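Local coordinates for cohesin (Archaeoglobus fulgidus, PDB 2XDH), which forms the cohesin module of a larger archaeal protein and, as in other cohesins, probably mediates protein adhesion by binding dockerin modules, at residues A[3-8]-A[22-27]; A[52-57]-A[76-81]; A[118-123]-A[148-153]. One frame throughout, in Å; residues are numbered along the deposited sequence. Where two conformers were deposited one is given.

Interaction 1 of 3, residues A[3-8]-A[22-27]; sequences TTIIAG and VKIENA
T3 meets N26 and I24 with different branches of its side chain. Its OG1 donates to the backbone O of N26 at 2.9 Å, coming in 38° above the carbonyl plane. A chi1 of -57° sets this hydroxyl beside the backbone N of T3 and throws CG2 anti to that N, against CD1 of I24 at 3.8 Å, the two side chains meeting at a slant. An alanine here, lacking both OG1 and CG2, is likely to leave O of N26 without this donor and to open a gap beside CD1 of I24. On the same face as I24, I5 sets CG2 against CG1 of V22, 3.7 Å away, while CG2 of V22 extends along A7. These side chains continue into the interior, where L127 touches I5, A7 and V22, and F85 and L84 take V22 and I24. The two strands are the arms of a beta hairpin, running 164° apart in the beta sandwich of the cohesin domain. T4 with E25 and I6 with K23 are its hydrogen-bonded pairs, I5 with I24 and A7 with V22 the non-hydrogen-bonded ones. The bond from K23 N to O of I6 is nearly straight; that from E25 N to O of T4 is more bent. The face bearing T4, I6, K23 and E25 is partly exposed. There CG2 of I6 lies 4.0 Å from CE of K23, whose chain bends at its third torsion, while the other branch of I6 sends CD1 to CG of E25 at 3.9 Å, a doubtful contact because E25 has two conformers. Beyond them a water stands 3.0 Å from OG1 of T4, close also to ND2 of N26, though that second approach is too short to trust.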
loop_
_atom_site.group_PDB
_atom_site.type_symbol
_atom_site.label_atom_id
_atom_site.label_comp_id
_atom_site.label_asym_id
_atom_site.label_seq_id
_atom_site.Cartn_x
_atom_site.Cartn_y
_atom_site.Cartn_z
ATOM N N THR A 3 -3.081 -9.316 7.673
ATOM C CA THR A 3 -3.927 -8.667 8.673
ATOM C C THR A 3 -4.438 -9.728 9.644
ATOM O O THR A 3 -4.945 -10.762 9.231
ATOM C CB THR A 3 -5.092 -7.907 8.009
ATOM O OG1 THR A 3 -4.548 -6.959 7.076
ATOM C CG2 THR A 3 -5.912 -7.149 9.041
ATOM N N THR A 4 -4.286 -9.483 10.937
ATOM C CA THR A 4 -4.707 -10.472 11.922
ATOM C C THR A 4 -5.515 -9.820 13.001
ATOM O O THR A 4 -5.159 -8.748 13.458
ATOM C CB THR A 4 -3.465 -11.134 12.569
ATOM O OG1 THR A 4 -2.637 -11.684 11.527
ATOM C CG2 THR A 4 -3.878 -12.239 13.545
ATOM N N ILE A 5 -6.597 -10.472 13.415
ATOM C CA ILE A 5 -7.390 -9.963 14.534
ATOM C C ILE A 5 -7.185 -10.912 15.708
ATOM O O ILE A 5 -7.278 -12.125 15.535
ATOM C CB ILE A 5 -8.880 -9.902 14.186
ATOM C CG1 ILE A 5 -9.092 -8.904 13.035
ATOM C CG2 ILE A 5 -9.694 -9.437 15.415
ATOM C CD1 ILE A 5 -10.529 -8.864 12.508
ATOM N N ILE A 6 -6.900 -10.360 16.881
ATOM C CA ILE A 6 -6.460 -11.162 18.026
ATOM C C ILE A 6 -7.233 -10.827 19.291
ATOM O O ILE A 6 -7.232 -9.684 19.730
ATOM C CB ILE A 6 -4.993 -10.873 18.332
ATOM C CG1 ILE A 6 -4.131 -11.173 17.107
ATOM C CG2 ILE A 6 -4.535 -11.670 19.564
ATOM C CD1 ILE A 6 -2.641 -10.930 17.340
ATOM N N ALA A 7 -7.893 -11.820 19.877
ATOM C CA ALA A 7 -8.540 -11.620 21.167
ATOM C C ALA A 7 -7.494 -11.798 22.269
ATOM O O ALA A 7 -6.705 -12.740 22.243
ATOM C CB ALA A 7 -9.684 -12.603 21.340
ATOM N N GLY A 8 -7.480 -10.891 23.238
ATOM C CA GLY A 8 -6.504 -10.962 24.306
ATOM C C GLY A 8 -6.762 -12.124 25.251
ATOM O O GLY A 8 -7.852 -12.709 25.263
ATOM N N VAL A 22 -9.601 -6.701 22.064
ATOM C CA VAL A 22 -9.480 -7.384 20.783
ATOM C C VAL A 22 -8.695 -6.442 19.876
ATOM O O VAL A 22 -9.080 -5.282 19.684
ATOM C CB VAL A 22 -10.855 -7.697 20.194
ATOM C CG1 VAL A 22 -10.739 -8.175 18.749
ATOM C CG2 VAL A 22 -11.574 -8.734 21.075
ATOM N N LYS A 23 -7.576 -6.925 19.348
ATOM C CA LYS A 23 -6.639 -6.062 18.651
ATOM C C LYS A 23 -6.586 -6.413 17.172
ATOM O O LYS A 23 -6.953 -7.515 16.770
ATOM C CB LYS A 23 -5.226 -6.241 19.208
ATOM C CG LYS A 23 -5.080 -5.986 20.674
ATOM C CD LYS A 23 -3.777 -6.599 21.170
ATOM C CE LYS A 23 -3.876 -8.118 21.214
ATOM N NZ LYS A 23 -2.644 -8.726 21.780
ATOM N N ILE A 24 -6.079 -5.485 16.375
ATOM C CA ILE A 24 -5.774 -5.801 14.981
ATOM C C ILE A 24 -4.289 -5.594 14.738
ATOM O O ILE A 24 -3.665 -4.705 15.326
ATOM C CB ILE A 24 -6.643 -4.971 13.999
ATOM C CG1 ILE A 24 -6.546 -5.528 12.575
ATOM C CG2 ILE A 24 -6.256 -3.490 14.042
ATOM C CD1 ILE A 24 -7.723 -5.113 11.682
ATOM N N GLU A 25 -3.711 -6.409 13.869
ATOM C CA GLU A 25 -2.307 -6.244 13.542
ATOM C C GLU A 25 -2.150 -6.194 12.026
ATOM O O GLU A 25 -2.775 -6.980 11.304
ATOM C CB GLU A 25 -1.491 -7.394 14.144
ATOM C CG GLU A 25 -1.670 -7.526 15.664
ATOM C CD GLU A 25 -1.126 -6.326 16.434
ATOM O OE1 GLU A 25 -0.022 -5.861 16.085
ATOM O OE2 GLU A 25 -1.802 -5.839 17.378
ATOM N N ASN A 26 -1.347 -5.242 11.557
ATOM C CA ASN A 26 -1.113 -5.035 10.134
ATOM C C ASN A 26 -2.374 -4.725 9.339
ATOM O O ASN A 26 -2.559 -5.215 8.229
ATOM C CB ASN A 26 -0.387 -6.235 9.552
ATOM C CG ASN A 26 0.900 -6.528 10.298
ATOM O OD1 ASN A 26 1.747 -5.650 10.460
ATOM N ND2 ASN A 26 1.027 -7.741 10.802
ATOM N N ALA A 27 -3.251 -3.908 9.911
ATOM C CA ALA A 27 -4.408 -3.429 9.164
ATOM C C ALA A 27 -3.950 -2.508 8.033
ATOM O O ALA A 27 -3.002 -1.730 8.191
ATOM C CB ALA A 27 -5.377 -2.681 10.100
HETATM O O HOH W 1 -0.479 -9.677 11.340
#

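Interaction 2 of 3, residues A[52-57]-A[76-81]; sequences SLTQNS and NGISGD
L53 lays its side chain across I78, joining the loop at 52-57 to the short strand 77-79 of the cohesin beta sandwich, where the chain turns a corner on both sides. No hydrogen bond joins the two segments, which meet by van der Waals contact of side chains with each other and with backbone. From CB onward, the L53 side chain slants across the CG2 branch of I78: CB itself lies 4.2 Å from CG2 of I78. With chi1 at -64°, CG lies beside the backbone N of L53, and the two methyls spread over CG2 of I78 and the 79-81 backbone. CD1 takes both partners, standing 3.9 Å from CG2 of I78 and equally near the carbonyl carbon of D81. CD2 meets backbone oxygens, 4.1 Å from O of D81 and 4.2 Å from O of S79. The carboxylate of D81 is directed elsewhere, its OD1 accepting from N26 N. At the far end of I78, CD1 is received by T54 and S57, whose hydroxyls are held by L84 O and by D74 OD2. I72, on the preceding strand 67-74, touches all three of these side chains. The T54 methyl CG2 meets CD1 of I78 at 3.9 Å.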
loop_
_atom_site.group_PDB
_atom_site.type_symbol
_atom_site.label_atom_id
_atom_site.label_comp_id
_atom_site.label_asym_id
_atom_site.label_seq_id
_atom_site.Cartn_x
_atom_site.Cartn_y
_atom_site.Cartn_z
ATOM N N SER A 52 -8.020 1.766 20.925
ATOM C CA SER A 52 -7.091 2.842 20.579
ATOM C C SER A 52 -7.254 3.296 19.130
ATOM O O SER A 52 -6.877 4.407 18.770
ATOM C CB SER A 52 -5.638 2.408 20.820
ATOM O OG SER A 52 -5.239 1.380 19.919
ATOM N N LEU A 53 -7.823 2.441 18.293
ATOM C CA LEU A 53 -7.945 2.764 16.874
ATOM C C LEU A 53 -9.333 3.246 16.488
ATOM O O LEU A 53 -9.528 3.727 15.384
ATOM C CB LEU A 53 -7.600 1.539 16.014
ATOM C CG LEU A 53 -6.168 1.042 16.121
ATOM C CD1 LEU A 53 -6.012 -0.314 15.384
ATOM C CD2 LEU A 53 -5.231 2.088 15.537
ATOM N N THR A 54 -10.303 3.093 17.384
ATOM C CA THR A 54 -11.696 3.263 16.999
ATOM C C THR A 54 -12.402 4.327 17.851
ATOM O O THR A 54 -13.622 4.353 17.902
ATOM C CB THR A 54 -12.474 1.935 17.119
ATOM O OG1 THR A 54 -12.236 1.377 18.417
ATOM C CG2 THR A 54 -12.023 0.916 16.044
ATOM N N GLN A 55 -11.629 5.178 18.530
ATOM C CA GLN A 55 -12.197 6.222 19.385
ATOM C C GLN A 55 -13.156 7.115 18.601
ATOM O O GLN A 55 -14.080 7.694 19.164
ATOM C CB GLN A 55 -11.090 7.094 19.990
ATOM C CG GLN A 55 -10.231 6.421 21.055
ATOM C CD GLN A 55 -11.029 6.053 22.286
ATOM O OE1 GLN A 55 -11.695 6.894 22.873
ATOM N NE2 GLN A 55 -10.979 4.791 22.672
ATOM N N ASN A 56 -12.921 7.238 17.296
ATOM C CA ASN A 56 -13.713 8.143 16.467
ATOM C C ASN A 56 -14.411 7.438 15.311
ATOM O O ASN A 56 -15.003 8.075 14.441
ATOM C CB ASN A 56 -12.845 9.313 15.983
ATOM C CG ASN A 56 -12.403 10.209 17.128
ATOM O OD1 ASN A 56 -11.226 10.237 17.507
ATOM N ND2 ASN A 56 -13.350 10.932 17.695
ATOM N N SER A 57 -14.347 6.112 15.320
ATOM C CA SER A 57 -15.080 5.293 14.361
ATOM C C SER A 57 -16.572 5.259 14.717
ATOM O O SER A 57 -16.953 5.592 15.833
ATOM C CB SER A 57 -14.541 3.853 14.400
ATOM O OG SER A 57 -13.152 3.837 14.184
ATOM N N ASN A 76 -12.207 6.962 7.451
ATOM C CA ASN A 76 -10.775 7.313 7.396
ATOM C C ASN A 76 -9.881 6.130 7.043
ATOM O O ASN A 76 -8.746 6.294 6.558
ATOM C CB ASN A 76 -10.274 7.840 8.740
ATOM C CG ASN A 76 -11.059 9.033 9.232
ATOM O OD1 ASN A 76 -10.799 10.162 8.832
ATOM N ND2 ASN A 76 -12.011 8.788 10.126
ATOM N N GLY A 77 -10.383 4.937 7.316
ATOM C CA GLY A 77 -9.554 3.752 7.239
ATOM C C GLY A 77 -8.800 3.542 8.537
ATOM O O GLY A 77 -8.364 4.491 9.173
ATOM N N ILE A 78 -8.670 2.284 8.928
ATOM C CA ILE A 78 -7.879 1.873 10.080
ATOM C C ILE A 78 -6.674 1.112 9.567
ATOM O O ILE A 78 -6.823 0.169 8.779
ATOM C CB ILE A 78 -8.723 0.942 10.974
ATOM C CG1 ILE A 78 -9.870 1.742 11.616
ATOM C CG2 ILE A 78 -7.883 0.301 12.060
ATOM C CD1 ILE A 78 -10.901 0.846 12.336
ATOM N N SER A 79 -5.481 1.517 9.987
ATOM C CA SER A 79 -4.256 0.848 9.559
ATOM C C SER A 79 -3.333 0.613 10.745
ATOM O O SER A 79 -3.468 1.268 11.780
ATOM C CB SER A 79 -3.510 1.709 8.521
ATOM O OG SER A 79 -4.308 1.906 7.362
ATOM N N GLY A 80 -2.384 -0.303 10.581
ATOM C CA GLY A 80 -1.384 -0.569 11.601
ATOM C C GLY A 80 -1.864 -1.514 12.690
ATOM O O GLY A 80 -2.695 -2.393 12.447
ATOM N N ASP A 81 -1.323 -1.345 13.892
ATOM C CA ASP A 81 -1.621 -2.237 15.002
ATOM C C ASP A 81 -2.302 -1.429 16.102
ATOM O O ASP A 81 -1.959 -0.274 16.314
ATOM C CB ASP A 81 -0.344 -2.803 15.600
ATOM C CG ASP A 81 0.538 -3.518 14.582
ATOM O OD1 ASP A 81 0.083 -3.848 13.470
ATOM O OD2 ASP A 81 1.706 -3.769 14.923
#

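Interaction 3 of 3, residues A[118-123]-A[148-153]; sequences TLRNSH and TFRIVS
H123 and F149 join through two backbone bonds, and around them the contact is tight. F149 N gives a nearly straight bond to O of H123, 2.8 Å long, whereas the return bond from H123 N to O of F149 is bent to 140°. With CG beside the backbone N of H123, the edge of the imidazole faces the same F149 O, and CD2 of H123 comes to 3.6 Å of it. Next to this pair, CB of S122 is wedged between CG2 of T148 and CG of R150, 3.6 Å from each. This pairing lies near the start of strand 123-134, which runs antiparallel to strand 142-151 in the cohesin sandwich, just after an unmodelled part of the chain; V42 and V91 pack on the F149 side chain. Towards residues 120 and 153 the contact opens to solvent and becomes less certain. R120 is poorly ordered; its extended chain crosses R150 at about a right angle, and the two guanidinium planes are 28° apart. Both groups approach E155, each in a long, weak ion pair. Equally tentative is the approach of R120 NH1 to the V152 methyl CG2, 3.6 Å away.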
loop_
_atom_site.group_PDB
_atom_site.type_symbol
_atom_site.label_atom_id
_atom_site.label_comp_id
_atom_site.label_asym_id
_atom_site.label_seq_id
_atom_site.Cartn_x
_atom_site.Cartn_y
_atom_site.Cartn_z
ATOM N N THR A 118 -2.201 -29.015 40.996
ATOM C CA THR A 118 -3.165 -27.938 41.185
ATOM C C THR A 118 -4.261 -27.984 40.123
ATOM O O THR A 118 -5.359 -27.464 40.331
ATOM C CB THR A 118 -2.481 -26.555 41.154
ATOM O OG1 THR A 118 -1.437 -26.516 42.135
ATOM C CG2 THR A 118 -3.484 -25.448 41.445
ATOM N N LEU A 119 -3.958 -28.618 38.993
ATOM C CA LEU A 119 -4.878 -28.699 37.856
ATOM C C LEU A 119 -5.583 -27.370 37.564
ATOM O O LEU A 119 -5.138 -26.323 38.030
ATOM C CB LEU A 119 -5.877 -29.857 38.021
ATOM C CG LEU A 119 -6.587 -30.093 39.359
ATOM C CD1 LEU A 119 -7.790 -29.176 39.508
ATOM C CD2 LEU A 119 -7.010 -31.551 39.490
ATOM N N ARG A 120 -6.664 -27.436 36.786
ATOM C CA ARG A 120 -7.447 -26.274 36.337
ATOM C C ARG A 120 -7.731 -26.377 34.842
ATOM O O ARG A 120 -7.076 -27.137 34.131
ATOM C CB ARG A 120 -6.745 -24.944 36.626
ATOM C CG ARG A 120 -7.004 -24.373 38.015
ATOM C CD ARG A 120 -6.111 -23.168 38.275
ATOM N NE ARG A 120 -6.006 -22.848 39.695
ATOM C CZ ARG A 120 -5.250 -21.870 40.186
ATOM N NH1 ARG A 120 -4.531 -21.112 39.370
ATOM N NH2 ARG A 120 -5.212 -21.650 41.492
ATOM N N ASN A 121 -8.703 -25.605 34.368
ATOM C CA ASN A 121 -9.040 -25.607 32.949
ATOM C C ASN A 121 -9.242 -24.212 32.359
ATOM O O ASN A 121 -9.727 -23.295 33.029
ATOM C CB ASN A 121 -10.262 -26.489 32.676
ATOM C CG ASN A 121 -9.991 -27.549 31.625
ATOM O OD1 ASN A 121 -10.418 -28.696 31.758
ATOM N ND2 ASN A 121 -9.271 -27.171 30.575
ATOM N N SER A 122 -8.867 -24.067 31.094
ATOM C CA SER A 122 -8.929 -22.784 30.409
ATOM C C SER A 122 -10.187 -22.654 29.555
ATOM O O SER A 122 -10.870 -23.640 29.280
ATOM C CB SER A 122 -7.676 -22.587 29.549
ATOM O OG SER A 122 -7.488 -23.670 28.652
ATOM N N HIS A 123 -10.487 -21.428 29.141
ATOM C CA HIS A 123 -11.668 -21.143 28.330
ATOM C C HIS A 123 -11.285 -20.288 27.126
ATOM O O HIS A 123 -10.353 -19.499 27.198
ATOM C CB HIS A 123 -12.714 -20.395 29.155
ATOM C CG HIS A 123 -13.131 -21.113 30.397
ATOM N ND1 HIS A 123 -14.199 -21.984 30.430
ATOM C CD2 HIS A 123 -12.624 -21.088 31.652
ATOM C CE1 HIS A 123 -14.333 -22.466 31.654
ATOM N NE2 HIS A 123 -13.389 -21.939 32.415
ATOM N N THR A 148 -7.484 -16.735 25.526
ATOM C CA THR A 148 -7.656 -17.804 26.505
ATOM C C THR A 148 -7.880 -17.164 27.872
ATOM O O THR A 148 -7.171 -16.230 28.250
ATOM C CB THR A 148 -6.408 -18.679 26.553
ATOM O OG1 THR A 148 -6.133 -19.178 25.237
ATOM C CG2 THR A 148 -6.589 -19.843 27.523
ATOM N N PHE A 149 -8.873 -17.639 28.607
ATOM C CA PHE A 149 -9.096 -17.097 29.943
ATOM C C PHE A 149 -9.092 -18.185 31.000
ATOM O O PHE A 149 -9.680 -19.244 30.801
ATOM C CB PHE A 149 -10.414 -16.334 30.032
ATOM C CG PHE A 149 -10.818 -16.046 31.448
ATOM C CD1 PHE A 149 -10.322 -14.937 32.102
ATOM C CD2 PHE A 149 -11.635 -16.923 32.141
ATOM C CE1 PHE A 149 -10.658 -14.686 33.420
ATOM C CE2 PHE A 149 -11.975 -16.679 33.455
ATOM C CZ PHE A 149 -11.485 -15.555 34.095
ATOM N N ARG A 150 -8.431 -17.915 32.123
ATOM C CA ARG A 150 -8.373 -18.863 33.237
ATOM C C ARG A 150 -8.724 -18.206 34.571
ATOM O O ARG A 150 -8.306 -17.086 34.851
ATOM C CB ARG A 150 -6.979 -19.499 33.359
ATOM C CG ARG A 150 -6.677 -20.578 32.341
ATOM C CD ARG A 150 -5.762 -21.648 32.927
ATOM N NE ARG A 150 -4.572 -21.086 33.563
ATOM C CZ ARG A 150 -4.194 -21.351 34.810
ATOM N NH1 ARG A 150 -4.915 -22.176 35.558
ATOM N NH2 ARG A 150 -3.096 -20.795 35.312
ATOM N N ILE A 151 -9.469 -18.913 35.408
ATOM C CA ILE A 151 -9.673 -18.439 36.768
ATOM C C ILE A 151 -8.439 -18.776 37.592
ATOM O O ILE A 151 -7.965 -19.910 37.581
ATOM C CB ILE A 151 -10.913 -19.053 37.407
ATOM C CG1 ILE A 151 -12.145 -18.759 36.552
ATOM C CG2 ILE A 151 -11.110 -18.510 38.814
ATOM C CD1 ILE A 151 -13.393 -19.323 37.139
ATOM N N VAL A 152 -7.932 -17.781 38.312
ATOM C CA VAL A 152 -6.629 -17.858 38.958
ATOM C C VAL A 152 -6.689 -17.184 40.341
ATOM O O VAL A 152 -7.598 -16.404 40.607
ATOM C CB VAL A 152 -5.579 -17.179 38.042
ATOM C CG1 VAL A 152 -4.723 -16.183 38.797
ATOM C CG2 VAL A 152 -4.744 -18.226 37.308
ATOM N N SER A 153 -5.736 -17.488 41.220
ATOM C CA SER A 153 -5.709 -16.887 42.553
ATOM C C SER A 153 -4.865 -15.621 42.565
ATOM O O SER A 153 -4.919 -14.823 41.634
ATOM C CB SER A 153 -5.126 -17.870 43.562
ATOM O OG SER A 153 -3.731 -18.022 43.354
#

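From the N terminus, interaction 1 closes first, joining the arms of the hairpin formed by strands 3-12 and 17-38. Interaction 2 comes next, closing the excursion through strands 58-64 and 67-74, and interaction 3 follows, bringing strands 123-134 and 142-151 together near the other end of the molecule. The three are in series: none nests in or crosses another. Interactions 1 and 2 touch, with I24 packed on L53 and with N26 and A27 facing G80 in a G1 beta bulge. Interaction 3 reaches the same sheet as interaction 1, because strands 3-12 and 142-151 are parallel neighbours, but its centre lies about 32 Å from that of interaction 2.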